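Local coordinates for hypothetical protein PA2218 (Pseudomonas aeruginosa, PDB 2HDW), which is of unknown function but has the alpha/beta hydrolase fold and is probably a hydrolase of undetermined substrate, at residues E67-T72 with L85-N90; Y77-A82 with P148-E153; G177-G182 with T202-T207; M184-V189 with T299-I304; P247-L252 with N282-T287. All blocks are in the same frame, centred on the assembly; numbering follows the deposited sequence.

The five contacts sample an alpha/beta-hydrolase fold from its sheet edge to the insertion beside the core. Interaction 1 joins the outermost hairpin, and interaction 2, touching it through Thr-72 and Leu-81, ties the start of strand 80-88 to helix 148-164. Interaction 3, its centre about 6 Å from the centre of the chain, packs against interaction 2 through Trp-181 and shares helix 180-191 with interaction 4; centres of interactions 3 and 4 lie about 12 Å apart. Interaction 5 is nested inside the long loop closed by interaction 4 and stands about 18 Å, centre to centre, from interaction 3. Interactions 1 and 2 alternate along the chain, as do 3 and 4, so that their loops interlock.

Interaction 1 of 5, residues E67-T72 with L85-N90; sequences EHRKVT and LYLPKN
Leu-85 pairs with Arg-69 where strand 80-88 runs antiparallel to strand 66-74. Its N donates to Arg-69 O at 3.0 Å, nearly straight, while its O takes a longer, weak bond from Arg-69 N. The leucine methyl CD2 lies 3.3 Å above one face of the Arg-69 guanidinium, toward its rim, and also nears Val-71 CG1. Arg-69 reaches it because CG sits between its backbone N and carbonyl carbon (chi1 73°) and the chain then extends to NE alongside the leucine. Tyr-86 and His-68 form the next, non-hydrogen-bonded pair, with their side chains side by side on the other face of the sheet. His-68 CD2 stands over one face of the tyrosine ring, 3.5 Å from Tyr-86 CE1; the ring planes are 52° apart, an oblique meeting. His-68 NE2 bonds to Asp-84, which helps fix the imidazole's rotation. Leu-87 closes the ladder with two bonds to Glu-67, Glu-67 N to Leu-87 O at 2.9 Å and Leu-87 N to Glu-67 O at 3.1 Å. Past the strand, Lys-89 bends at its last torsion and brings NZ to 3.2 Å from Glu-67 CG, yet 4.1 Å from Glu-67 OE1. These opposite charges probably attract, though beyond salt-bridge range; four backbone bonds, one weak, join the strands, supplemented by the Leu-85/Arg-69 and His-68/Tyr-86 contacts.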
# COMPACT_ATOMS: atom_id res chain seq x y z
N GLU A 67 9.59 -19.70 4.15
CA GLU A 67 8.85 -20.19 5.31
C GLU A 67 7.80 -19.12 5.57
O GLU A 67 8.13 -17.94 5.70
CB GLU A 67 9.76 -20.31 6.53
CG GLU A 67 10.82 -21.38 6.42
CD GLU A 67 11.73 -21.41 7.64
OE1 GLU A 67 12.62 -22.29 7.69
OE2 GLU A 67 11.56 -20.56 8.55
N HIS A 68 6.54 -19.52 5.64
CA HIS A 68 5.46 -18.57 5.85
C HIS A 68 4.56 -18.85 7.04
O HIS A 68 4.30 -20.01 7.38
CB HIS A 68 4.60 -18.48 4.59
CG HIS A 68 3.26 -17.84 4.82
ND1 HIS A 68 2.21 -18.51 5.41
CD2 HIS A 68 2.84 -16.57 4.63
CE1 HIS A 68 1.20 -17.68 5.56
NE2 HIS A 68 1.55 -16.50 5.10
N ARG A 69 4.08 -17.77 7.65
CA ARG A 69 3.16 -17.84 8.78
C ARG A 69 2.50 -16.47 8.96
O ARG A 69 3.05 -15.44 8.55
CB ARG A 69 3.89 -18.27 10.07
CG ARG A 69 4.80 -17.23 10.71
CD ARG A 69 5.24 -17.73 12.09
NE ARG A 69 5.65 -16.66 12.99
CZ ARG A 69 6.87 -16.13 13.03
NH1 ARG A 69 7.81 -16.57 12.20
NH2 ARG A 69 7.14 -15.15 13.89
N LYS A 70 1.30 -16.46 9.54
CA LYS A 70 0.57 -15.21 9.73
C LYS A 70 0.85 -14.63 11.12
O LYS A 70 1.01 -15.36 12.08
CB LYS A 70 -0.93 -15.44 9.55
CG LYS A 70 -1.26 -16.41 8.41
CD LYS A 70 -2.07 -15.79 7.27
CE LYS A 70 -3.50 -15.50 7.67
NZ LYS A 70 -4.39 -15.36 6.48
N VAL A 71 0.91 -13.30 11.20
CA VAL A 71 1.16 -12.65 12.48
C VAL A 71 0.24 -11.46 12.66
O VAL A 71 -0.47 -11.06 11.73
CB VAL A 71 2.62 -12.15 12.58
CG1 VAL A 71 3.58 -13.31 12.43
CG2 VAL A 71 2.89 -11.09 11.50
N THR A 72 0.23 -10.92 13.88
CA THR A 72 -0.58 -9.76 14.20
C THR A 72 0.25 -8.81 15.07
O THR A 72 1.24 -9.23 15.70
CB THR A 72 -1.86 -10.15 14.97
OG1 THR A 72 -1.51 -10.67 16.25
CG2 THR A 72 -2.64 -11.19 14.19
N LEU A 85 4.06 -13.05 7.09
CA LEU A 85 5.49 -12.92 7.26
C LEU A 85 6.20 -14.00 6.45
O LEU A 85 5.86 -15.18 6.56
CB LEU A 85 5.84 -13.07 8.74
CG LEU A 85 7.32 -13.08 9.14
CD1 LEU A 85 7.93 -11.70 8.93
CD2 LEU A 85 7.42 -13.49 10.60
N TYR A 86 7.17 -13.60 5.64
CA TYR A 86 7.93 -14.53 4.81
C TYR A 86 9.42 -14.44 5.14
O TYR A 86 9.97 -13.34 5.22
CB TYR A 86 7.74 -14.20 3.32
CG TYR A 86 6.31 -14.23 2.84
CD1 TYR A 86 5.78 -15.36 2.21
CD2 TYR A 86 5.49 -13.12 3.00
CE1 TYR A 86 4.46 -15.38 1.75
CE2 TYR A 86 4.17 -13.12 2.55
CZ TYR A 86 3.66 -14.25 1.93
OH TYR A 86 2.35 -14.23 1.50
N LEU A 87 10.06 -15.59 5.33
CA LEU A 87 11.49 -15.62 5.64
C LEU A 87 12.22 -16.62 4.75
O LEU A 87 11.66 -17.63 4.35
CB LEU A 87 11.73 -16.02 7.10
CG LEU A 87 11.11 -15.20 8.23
CD1 LEU A 87 9.61 -15.47 8.31
CD2 LEU A 87 11.77 -15.57 9.55
N PRO A 88 13.48 -16.33 4.42
CA PRO A 88 14.28 -17.23 3.58
C PRO A 88 14.57 -18.49 4.40
O PRO A 88 14.63 -18.43 5.62
CB PRO A 88 15.56 -16.42 3.32
CG PRO A 88 15.13 -14.99 3.49
CD PRO A 88 14.19 -15.06 4.67
N LYS A 89 14.71 -19.63 3.73
CA LYS A 89 15.01 -20.89 4.41
C LYS A 89 16.53 -21.10 4.51
O LYS A 89 17.29 -20.43 3.80
CB LYS A 89 14.42 -22.08 3.64
CG LYS A 89 12.90 -22.21 3.69
CD LYS A 89 12.46 -23.48 2.97
CE LYS A 89 10.96 -23.70 3.08
NZ LYS A 89 10.54 -23.90 4.49
N ASN A 90 16.95 -22.02 5.37
CA ASN A 90 18.38 -22.31 5.54
C ASN A 90 19.19 -21.03 5.71
O ASN A 90 20.11 -20.75 4.94
CB ASN A 90 18.90 -23.10 4.34
CG ASN A 90 18.21 -24.44 4.18
OD1 ASN A 90 17.99 -24.92 3.07
ND2 ASN A 90 17.86 -25.06 5.30

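Interaction 2 of 5, residues Y77-A82 with P148-E153; sequences YGITLA and PDINTE
Tyr-77 and Ile-150 bring the backbones nearest, with Tyr-77 CA 7.5 Å from Ile-150 CA, so the loop leading into strand 80-88 meets the first turn of helix 148-164 through side chains. Tyr-77 reaches across to the helix and crosses Asp-149 at about a right angle. Its OH donates to Asp-149 OD1 at 2.7 Å, entering on the syn side and 27° out of the carboxylate plane, while the ring stands 69° from that plane. Asp-149 offers OD1 because CG lies opposite its backbone N (chi1 -172°), which swings the carboxylate to the end of the tyrosine. Farther back along the ring, Tyr-77 CD2 is 3.9 Å from Ile-150 CG1, and Tyr-77 CE2 is 3.7 Å from Glu-153 CB. Both aliphatic groups approach obliquely, and the ring rests against one turn of the helix. The Glu-153 chain bends at chi2 and sends its carboxylate to a salt bridge with Arg-76, next to the tyrosine in sequence, so consecutive loop residues grip the same helix. Ile-79 adds a looser apolar touch, its CD1 4.4 Å from Ile-150 CG2. Helix 148-164 lies in the connection between parallel strands 126-130 and 173-178, which skips strand 96-102 in the sheet order. This beta-alpha-beta crossover belongs to the alpha/beta-hydrolase fold, and here its helix start is tied to the edge hairpin.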
# COMPACT_ATOMS: atom_id res chain seq x y z
N TYR A 77 -2.57 3.65 17.50
CA TYR A 77 -3.94 4.09 17.71
C TYR A 77 -4.84 3.00 18.27
O TYR A 77 -6.06 3.16 18.35
CB TYR A 77 -4.48 4.66 16.40
CG TYR A 77 -3.70 5.89 15.94
CD1 TYR A 77 -3.41 6.93 16.84
CD2 TYR A 77 -3.27 6.02 14.62
CE1 TYR A 77 -2.71 8.07 16.43
CE2 TYR A 77 -2.58 7.15 14.20
CZ TYR A 77 -2.30 8.17 15.11
OH TYR A 77 -1.63 9.30 14.68
N GLY A 78 -4.21 1.89 18.67
CA GLY A 78 -4.94 0.78 19.27
C GLY A 78 -5.55 -0.26 18.34
O GLY A 78 -6.33 -1.10 18.79
N ILE A 79 -5.22 -0.22 17.06
CA ILE A 79 -5.78 -1.18 16.13
C ILE A 79 -4.79 -2.31 15.88
O ILE A 79 -3.60 -2.06 15.67
CB ILE A 79 -6.13 -0.51 14.78
CG1 ILE A 79 -7.07 0.68 15.04
CG2 ILE A 79 -6.80 -1.52 13.84
CD1 ILE A 79 -7.50 1.44 13.78
N THR A 80 -5.28 -3.55 15.93
CA THR A 80 -4.45 -4.72 15.71
C THR A 80 -4.53 -5.11 14.24
O THR A 80 -5.62 -5.30 13.69
CB THR A 80 -4.92 -5.91 16.58
OG1 THR A 80 -4.80 -5.55 17.96
CG2 THR A 80 -4.07 -7.15 16.30
N LEU A 81 -3.37 -5.22 13.60
CA LEU A 81 -3.31 -5.56 12.18
C LEU A 81 -2.89 -7.01 11.93
O LEU A 81 -2.19 -7.61 12.74
CB LEU A 81 -2.32 -4.63 11.47
CG LEU A 81 -2.47 -3.13 11.73
CD1 LEU A 81 -1.36 -2.38 11.01
CD2 LEU A 81 -3.84 -2.65 11.25
N ALA A 82 -3.34 -7.56 10.81
CA ALA A 82 -3.00 -8.92 10.42
C ALA A 82 -1.99 -8.83 9.28
O ALA A 82 -2.04 -7.91 8.46
CB ALA A 82 -4.25 -9.68 9.96
N PRO A 148 -5.23 9.13 6.02
CA PRO A 148 -3.81 9.24 5.68
C PRO A 148 -2.93 9.15 6.92
O PRO A 148 -1.81 8.66 6.87
CB PRO A 148 -3.73 10.60 5.00
CG PRO A 148 -4.81 11.38 5.68
CD PRO A 148 -5.95 10.39 5.75
N ASP A 149 -3.47 9.62 8.04
CA ASP A 149 -2.74 9.60 9.32
C ASP A 149 -2.62 8.17 9.83
O ASP A 149 -1.52 7.66 10.03
CB ASP A 149 -3.48 10.46 10.35
CG ASP A 149 -2.70 10.65 11.64
OD1 ASP A 149 -1.96 9.73 12.04
OD2 ASP A 149 -2.84 11.72 12.28
N ILE A 150 -3.77 7.52 10.04
CA ILE A 150 -3.79 6.16 10.55
C ILE A 150 -3.05 5.19 9.63
O ILE A 150 -2.34 4.30 10.10
CB ILE A 150 -5.24 5.66 10.75
CG1 ILE A 150 -5.95 6.53 11.80
CG2 ILE A 150 -5.24 4.20 11.18
CD1 ILE A 150 -7.41 6.13 12.05
N ASN A 151 -3.22 5.35 8.32
CA ASN A 151 -2.56 4.45 7.39
C ASN A 151 -1.05 4.68 7.38
O ASN A 151 -0.27 3.73 7.25
CB ASN A 151 -3.16 4.62 5.98
CG ASN A 151 -4.55 4.00 5.88
OD1 ASN A 151 -4.89 3.09 6.64
ND2 ASN A 151 -5.35 4.46 4.93
N THR A 152 -0.62 5.92 7.54
CA THR A 152 0.82 6.18 7.60
C THR A 152 1.33 5.46 8.85
O THR A 152 2.38 4.82 8.82
CB THR A 152 1.11 7.70 7.69
OG1 THR A 152 0.77 8.31 6.43
CG2 THR A 152 2.57 7.95 8.00
N GLU A 153 0.57 5.53 9.93
CA GLU A 153 0.93 4.86 11.18
C GLU A 153 1.02 3.33 11.00
O GLU A 153 1.91 2.68 11.55
CB GLU A 153 -0.09 5.20 12.27
CG GLU A 153 -0.09 4.29 13.50
CD GLU A 153 1.27 4.16 14.17
OE1 GLU A 153 2.05 5.14 14.16
OE2 GLU A 153 1.56 3.08 14.74

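Interaction 3 of 5, residues G177-G182 with T202-T207; sequences GICGWG and TMYDMT
Tyr-204 packs beside the turn from strand 173-178 into helix 180-191, which has the geometry of the nucleophile elbow of the alpha/beta-hydrolase fold. Cys-179 has the positive phi (53°) characteristic of this turn and stands at the position where relatives carry their nucleophile. Starting at its root, Tyr-204 CB lies 3.7 Å from Gly-180 CA, a close fit against a residue that lacks a side chain. Next along, CD1 of Tyr-204 is 4.1 Å from Cys-179 SG, which approaches the ring obliquely as a sulfur-aromatic contact. SG points there because it stands opposite the cysteine's backbone N (chi1 -164°). At the tip, Tyr-204 OH hydrogen-bonds to Tyr-214, Tyr-263 and His-318, and the ring stacks on Phe-322. The backbone of Tyr-204 is held as well, its N donating to Cys-179 O at 3.0 Å from above the carbonyl plane. Gly-182 N reaches this oxygen from the opposite face, so two donors fix the elbow carbonyl. Met-203 CB rests 3.8 Å from Gly-182 CA, again against a glycine. Finally, one water links the segments, donating to Gly-180 O at 2.7 Å and accepting from Met-206 N at 2.9 Å.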
# COMPACT_ATOMS: atom_id res chain seq x y z
N GLY A 177 6.27 0.75 -1.01
CA GLY A 177 4.90 1.24 -1.07
C GLY A 177 4.37 1.08 -2.48
O GLY A 177 4.91 1.66 -3.42
N ILE A 178 3.31 0.29 -2.63
CA ILE A 178 2.70 0.03 -3.93
C ILE A 178 1.42 0.84 -4.14
O ILE A 178 0.60 0.97 -3.23
CB ILE A 178 2.32 -1.47 -4.09
CG1 ILE A 178 3.50 -2.36 -3.70
CG2 ILE A 178 1.90 -1.74 -5.53
CD1 ILE A 178 3.13 -3.83 -3.54
N CYS A 179 1.26 1.37 -5.35
CA CYS A 179 0.06 2.12 -5.68
C CYS A 179 -0.20 3.22 -4.65
O CYS A 179 0.69 4.01 -4.34
CB CYS A 179 -1.12 1.13 -5.74
SG CYS A 179 -2.63 1.71 -6.57
N GLY A 180 -1.41 3.26 -4.11
CA GLY A 180 -1.76 4.27 -3.12
C GLY A 180 -0.87 4.28 -1.89
O GLY A 180 -0.70 5.32 -1.25
N TRP A 181 -0.29 3.13 -1.54
CA TRP A 181 0.57 3.10 -0.38
C TRP A 181 1.99 3.56 -0.67
O TRP A 181 2.84 3.62 0.23
CB TRP A 181 0.56 1.71 0.25
CG TRP A 181 -0.67 1.52 1.08
CD1 TRP A 181 -1.95 1.34 0.63
CD2 TRP A 181 -0.75 1.61 2.50
NE1 TRP A 181 -2.83 1.32 1.70
CE2 TRP A 181 -2.11 1.48 2.86
CE3 TRP A 181 0.20 1.78 3.52
CZ2 TRP A 181 -2.55 1.53 4.18
CZ3 TRP A 181 -0.23 1.83 4.84
CH2 TRP A 181 -1.60 1.70 5.16
N GLY A 182 2.24 3.90 -1.93
CA GLY A 182 3.54 4.42 -2.30
C GLY A 182 3.61 5.79 -1.63
O GLY A 182 4.64 6.19 -1.11
N THR A 202 4.59 2.22 -8.92
CA THR A 202 3.38 2.74 -9.57
C THR A 202 2.47 3.43 -8.54
O THR A 202 1.27 3.16 -8.44
CB THR A 202 2.63 1.59 -10.33
OG1 THR A 202 1.64 2.15 -11.20
CG2 THR A 202 1.96 0.61 -9.36
N MET A 203 3.06 4.37 -7.81
CA MET A 203 2.38 5.09 -6.73
C MET A 203 1.30 6.10 -7.09
O MET A 203 1.21 6.59 -8.22
CB MET A 203 3.42 5.82 -5.85
CG MET A 203 3.96 7.15 -6.43
SD MET A 203 4.98 8.18 -5.28
CE MET A 203 3.73 9.09 -4.38
N TYR A 204 0.49 6.39 -6.08
CA TYR A 204 -0.59 7.38 -6.11
C TYR A 204 -0.33 8.14 -4.81
O TYR A 204 0.24 7.60 -3.87
CB TYR A 204 -1.96 6.73 -5.92
CG TYR A 204 -2.80 6.44 -7.15
CD1 TYR A 204 -2.38 5.53 -8.11
CD2 TYR A 204 -4.09 6.98 -7.27
CE1 TYR A 204 -3.23 5.14 -9.15
CE2 TYR A 204 -4.94 6.60 -8.30
CZ TYR A 204 -4.51 5.67 -9.24
OH TYR A 204 -5.37 5.23 -10.22
N ASP A 205 -0.74 9.40 -4.77
CA ASP A 205 -0.67 10.17 -3.53
C ASP A 205 -2.18 10.22 -3.31
O ASP A 205 -2.88 11.00 -3.97
CB ASP A 205 -0.13 11.59 -3.77
CG ASP A 205 -0.37 12.51 -2.58
OD1 ASP A 205 -1.31 12.25 -1.81
OD2 ASP A 205 0.37 13.51 -2.41
N MET A 206 -2.71 9.38 -2.42
CA MET A 206 -4.15 9.35 -2.21
C MET A 206 -4.81 10.66 -1.77
O MET A 206 -5.99 10.88 -2.06
CB MET A 206 -4.54 8.21 -1.25
CG MET A 206 -4.28 6.78 -1.79
SD MET A 206 -4.92 6.41 -3.49
CE MET A 206 -6.67 6.74 -3.21
N THR A 207 -4.09 11.54 -1.07
CA THR A 207 -4.70 12.80 -0.65
C THR A 207 -4.86 13.70 -1.87
O THR A 207 -5.85 14.42 -2.00
CB THR A 207 -3.88 13.54 0.45
OG1 THR A 207 -2.60 13.95 -0.07
CG2 THR A 207 -3.68 12.64 1.66
O HOH W 1 -1.02 7.89 -0.57

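Interaction 4 of 5, residues M184-V189 with T299-I304; sequences MALNAV and TYIKEI
Helix 180-191 faces a short 3-10 turn in the loop before strand 309-314, with Leu-186 CA 6.6 Å from Ile-301 CA and Val-189 CA 6.2 Å from Ile-304 CA, the paired residues lying three apart on each segment. Ile-304 has the largest share of the contact, its CB directed at the helix. Its CG1 is set opposite the carbonyl carbon (chi1 -77°), and the nearly extended second torsion then carries CD1 over the helix backbone to 3.6 Å from Leu-186 O. The same methyl meets Leu-186 CD2 at 3.9 Å, the two side chains crossing obliquely. Both arms of Ile-304 close on a single methyl of the helix, since Val-189 CG1 is 4.0 Å from both Ile-304 CG1 and Ile-304 CG2; valine and isoleucine cross there at about a right angle. Ile-301 contributes a lighter touch at the other branch of the leucine, its CD1 4.2 Å from Leu-186 CD1. The segments share no hydrogen bond, and this buried seam rests on branched aliphatic groups. Around it, Leu-186 and Val-189 both lean on Val-198 of strand 197-201, while Leu-186 and Ile-304 meet Ile-309 of strand 309-314, so the seam closes over two neighbouring strands of the central sheet, with helix 148-164 packed against another side of the helix.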
# COMPACT_ATOMS: atom_id res chain seq x y z
N MET A 184 1.90 6.69 1.07
CA MET A 184 1.95 6.46 2.51
C MET A 184 3.36 6.03 2.95
O MET A 184 3.80 6.38 4.04
CB MET A 184 0.93 5.40 2.93
CG MET A 184 -0.29 5.93 3.72
SD MET A 184 -1.51 6.91 2.78
CE MET A 184 -2.43 5.59 1.95
N ALA A 185 4.05 5.27 2.10
CA ALA A 185 5.40 4.81 2.43
C ALA A 185 6.35 6.00 2.55
O ALA A 185 7.11 6.10 3.51
CB ALA A 185 5.91 3.82 1.37
N LEU A 186 6.30 6.90 1.57
CA LEU A 186 7.17 8.08 1.60
C LEU A 186 6.82 8.93 2.81
O LEU A 186 7.70 9.50 3.46
CB LEU A 186 6.99 8.90 0.32
CG LEU A 186 7.46 8.20 -0.97
CD1 LEU A 186 7.00 8.99 -2.19
CD2 LEU A 186 8.97 8.07 -0.94
N ASN A 187 5.53 9.01 3.12
CA ASN A 187 5.05 9.80 4.25
C ASN A 187 5.59 9.23 5.56
O ASN A 187 6.03 9.98 6.44
CB ASN A 187 3.52 9.79 4.30
CG ASN A 187 2.95 10.96 5.08
OD1 ASN A 187 2.08 10.79 5.95
ND2 ASN A 187 3.42 12.16 4.77
N ALA A 188 5.56 7.91 5.68
CA ALA A 188 6.05 7.23 6.89
C ALA A 188 7.56 7.37 7.08
O ALA A 188 8.02 7.66 8.18
CB ALA A 188 5.67 5.75 6.84
N VAL A 189 8.32 7.16 6.01
CA VAL A 189 9.77 7.24 6.08
C VAL A 189 10.31 8.63 6.47
O VAL A 189 11.35 8.74 7.12
CB VAL A 189 10.41 6.82 4.73
CG1 VAL A 189 11.93 6.91 4.82
CG2 VAL A 189 9.99 5.39 4.38
N THR A 299 4.44 16.17 3.13
CA THR A 299 4.91 17.51 3.46
C THR A 299 6.41 17.53 3.72
O THR A 299 7.12 18.43 3.27
CB THR A 299 4.20 18.07 4.71
OG1 THR A 299 2.79 18.08 4.50
CG2 THR A 299 4.67 19.50 5.00
N TYR A 300 6.88 16.52 4.45
CA TYR A 300 8.28 16.43 4.82
C TYR A 300 9.10 15.43 4.01
O TYR A 300 10.09 14.87 4.49
CB TYR A 300 8.35 16.09 6.31
CG TYR A 300 7.61 17.11 7.15
CD1 TYR A 300 8.21 18.33 7.47
CD2 TYR A 300 6.30 16.89 7.59
CE1 TYR A 300 7.53 19.30 8.19
CE2 TYR A 300 5.60 17.86 8.31
CZ TYR A 300 6.23 19.07 8.60
OH TYR A 300 5.57 20.06 9.30
N ILE A 301 8.69 15.22 2.76
CA ILE A 301 9.37 14.28 1.88
C ILE A 301 10.87 14.53 1.72
O ILE A 301 11.64 13.59 1.55
CB ILE A 301 8.69 14.25 0.49
CG1 ILE A 301 9.27 13.12 -0.35
CG2 ILE A 301 8.83 15.61 -0.20
CD1 ILE A 301 8.54 12.90 -1.66
N LYS A 302 11.29 15.79 1.78
CA LYS A 302 12.71 16.11 1.63
C LYS A 302 13.54 15.66 2.83
O LYS A 302 14.77 15.63 2.76
CB LYS A 302 12.90 17.62 1.42
CG LYS A 302 12.40 18.13 0.08
CD LYS A 302 12.56 19.64 -0.02
CE LYS A 302 12.15 20.16 -1.39
NZ LYS A 302 12.18 21.65 -1.46
N GLU A 303 12.86 15.32 3.92
CA GLU A 303 13.54 14.88 5.13
C GLU A 303 13.81 13.38 5.16
O GLU A 303 14.20 12.83 6.19
CB GLU A 303 12.78 15.35 6.37
CG GLU A 303 12.94 16.86 6.57
CD GLU A 303 12.17 17.41 7.74
OE1 GLU A 303 12.03 16.70 8.76
OE2 GLU A 303 11.71 18.56 7.65
N ILE A 304 13.58 12.74 4.02
CA ILE A 304 13.89 11.32 3.89
C ILE A 304 15.41 11.34 3.69
O ILE A 304 16.14 10.51 4.23
CB ILE A 304 13.18 10.69 2.67
CG1 ILE A 304 11.70 10.45 3.00
CG2 ILE A 304 13.85 9.37 2.28
CD1 ILE A 304 10.84 10.04 1.81

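Interaction 5 of 5, residues P247-L252 with N282-T287; sequences PPYNEL and NAWTMT
Tyr-249 presents one ring face to Ala-283, whose CA sits 3.8 Å above the ring plane, offset toward the rim, in a CH-pi contact. The direction from ring centroid to that CA is only 22° off the ring normal. Ala-283 CB presses closer to the perimeter, 3.4 Å from Tyr-249 CE1, and Pro-247 O lies in the ring plane at an edge. The indole of Trp-284 is met at its own edge: Tyr-249 OH lies in the indole plane, 3.2 Å from Trp-284 CD1. The two side chains cross at about a right angle, with the tyrosine and the five-membered ring 77° apart, an oblique meeting of rings. At the base of the tyrosine, its backbone N donates to Asn-282 O at 2.8 Å, in the carbonyl plane but with a bent N-H angle of 142°. The same oxygen receives a CA-H...O contact from Pro-248 CA at 3.5 Å, so one carbonyl meets two successive residues of the first loop. That loop runs from helix 220-240 to helix 258-267 and the second from there to helix 289-292, all in the insertion between strands 197-201 and 309-314. Trp-284 meets Phe-105 in the loop after strand 96-102, while Met-286 touches Gln-233 of helix 220-240.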
# COMPACT_ATOMS: atom_id res chain seq x y z
N PRO A 247 -20.79 2.79 -3.72
CA PRO A 247 -21.21 1.71 -4.63
C PRO A 247 -20.04 0.75 -4.86
O PRO A 247 -18.88 1.15 -4.75
CB PRO A 247 -21.59 2.47 -5.89
CG PRO A 247 -22.09 3.78 -5.36
CD PRO A 247 -21.06 4.11 -4.31
N PRO A 248 -20.33 -0.53 -5.16
CA PRO A 248 -19.29 -1.53 -5.40
C PRO A 248 -18.17 -1.03 -6.32
O PRO A 248 -18.44 -0.41 -7.35
CB PRO A 248 -20.06 -2.70 -6.01
CG PRO A 248 -21.38 -2.61 -5.31
CD PRO A 248 -21.67 -1.12 -5.36
N TYR A 249 -16.93 -1.34 -5.94
CA TYR A 249 -15.75 -0.92 -6.69
C TYR A 249 -15.37 -1.80 -7.88
O TYR A 249 -15.51 -3.03 -7.84
CB TYR A 249 -14.55 -0.84 -5.74
CG TYR A 249 -14.42 0.47 -4.98
CD1 TYR A 249 -15.55 1.19 -4.58
CD2 TYR A 249 -13.17 0.97 -4.64
CE1 TYR A 249 -15.42 2.39 -3.87
CE2 TYR A 249 -13.03 2.16 -3.93
CZ TYR A 249 -14.16 2.86 -3.55
OH TYR A 249 -14.00 4.04 -2.86
N ASN A 250 -14.88 -1.15 -8.93
CA ASN A 250 -14.42 -1.81 -10.15
C ASN A 250 -15.44 -2.64 -10.93
O ASN A 250 -15.12 -3.73 -11.42
CB ASN A 250 -13.18 -2.64 -9.85
CG ASN A 250 -11.99 -1.78 -9.48
OD1 ASN A 250 -11.39 -1.93 -8.41
ND2 ASN A 250 -11.64 -0.85 -10.36
N GLU A 251 -16.66 -2.13 -11.04
CA GLU A 251 -17.69 -2.81 -11.81
C GLU A 251 -17.83 -1.97 -13.08
O GLU A 251 -18.06 -0.77 -13.01
CB GLU A 251 -19.01 -2.85 -11.04
CG GLU A 251 -18.88 -3.52 -9.67
CD GLU A 251 -20.14 -4.25 -9.23
OE1 GLU A 251 -21.23 -3.63 -9.26
OE2 GLU A 251 -20.03 -5.44 -8.85
N LEU A 252 -17.66 -2.61 -14.23
CA LEU A 252 -17.74 -1.89 -15.50
C LEU A 252 -19.16 -1.73 -16.03
O LEU A 252 -19.94 -2.67 -16.04
CB LEU A 252 -16.85 -2.58 -16.53
CG LEU A 252 -15.38 -2.73 -16.10
CD1 LEU A 252 -14.63 -3.56 -17.12
CD2 LEU A 252 -14.74 -1.36 -15.94
N ASN A 282 -16.08 -4.37 -3.31
CA ASN A 282 -16.59 -3.77 -2.09
C ASN A 282 -16.39 -2.26 -2.16
O ASN A 282 -16.50 -1.68 -3.24
CB ASN A 282 -15.91 -4.38 -0.87
CG ASN A 282 -16.19 -5.87 -0.74
OD1 ASN A 282 -15.34 -6.70 -1.04
ND2 ASN A 282 -17.41 -6.21 -0.32
N ALA A 283 -16.11 -1.62 -1.02
CA ALA A 283 -15.92 -0.17 -1.03
C ALA A 283 -15.63 0.42 0.33
O ALA A 283 -15.84 -0.20 1.36
CB ALA A 283 -17.16 0.50 -1.58
N TRP A 284 -15.14 1.65 0.31
CA TRP A 284 -14.86 2.37 1.55
C TRP A 284 -16.18 3.00 1.96
O TRP A 284 -17.13 3.04 1.17
CB TRP A 284 -13.87 3.51 1.31
CG TRP A 284 -12.53 3.09 0.79
CD1 TRP A 284 -12.06 3.27 -0.48
CD2 TRP A 284 -11.49 2.42 1.52
NE1 TRP A 284 -10.78 2.77 -0.58
CE2 TRP A 284 -10.41 2.24 0.63
CE3 TRP A 284 -11.37 1.97 2.84
CZ2 TRP A 284 -9.22 1.62 1.01
CZ3 TRP A 284 -10.18 1.35 3.22
CH2 TRP A 284 -9.12 1.18 2.31
N THR A 285 -16.24 3.48 3.19
CA THR A 285 -17.44 4.15 3.68
C THR A 285 -17.56 5.40 2.82
O THR A 285 -16.55 5.90 2.31
CB THR A 285 -17.27 4.60 5.13
OG1 THR A 285 -16.12 5.45 5.22
CG2 THR A 285 -17.10 3.39 6.04
N MET A 286 -18.78 5.90 2.65
CA MET A 286 -18.99 7.10 1.85
C MET A 286 -18.24 8.31 2.40
O MET A 286 -17.80 9.16 1.64
CB MET A 286 -20.49 7.41 1.75
CG MET A 286 -21.27 6.48 0.79
SD MET A 286 -23.01 6.96 0.56
CE MET A 286 -22.82 8.28 -0.60
N THR A 287 -18.06 8.39 3.72
CA THR A 287 -17.36 9.55 4.27
C THR A 287 -15.84 9.43 4.44
O THR A 287 -15.19 10.33 4.98
CB THR A 287 -18.01 9.98 5.62
OG1 THR A 287 -18.07 8.87 6.52
CG2 THR A 287 -19.42 10.50 5.37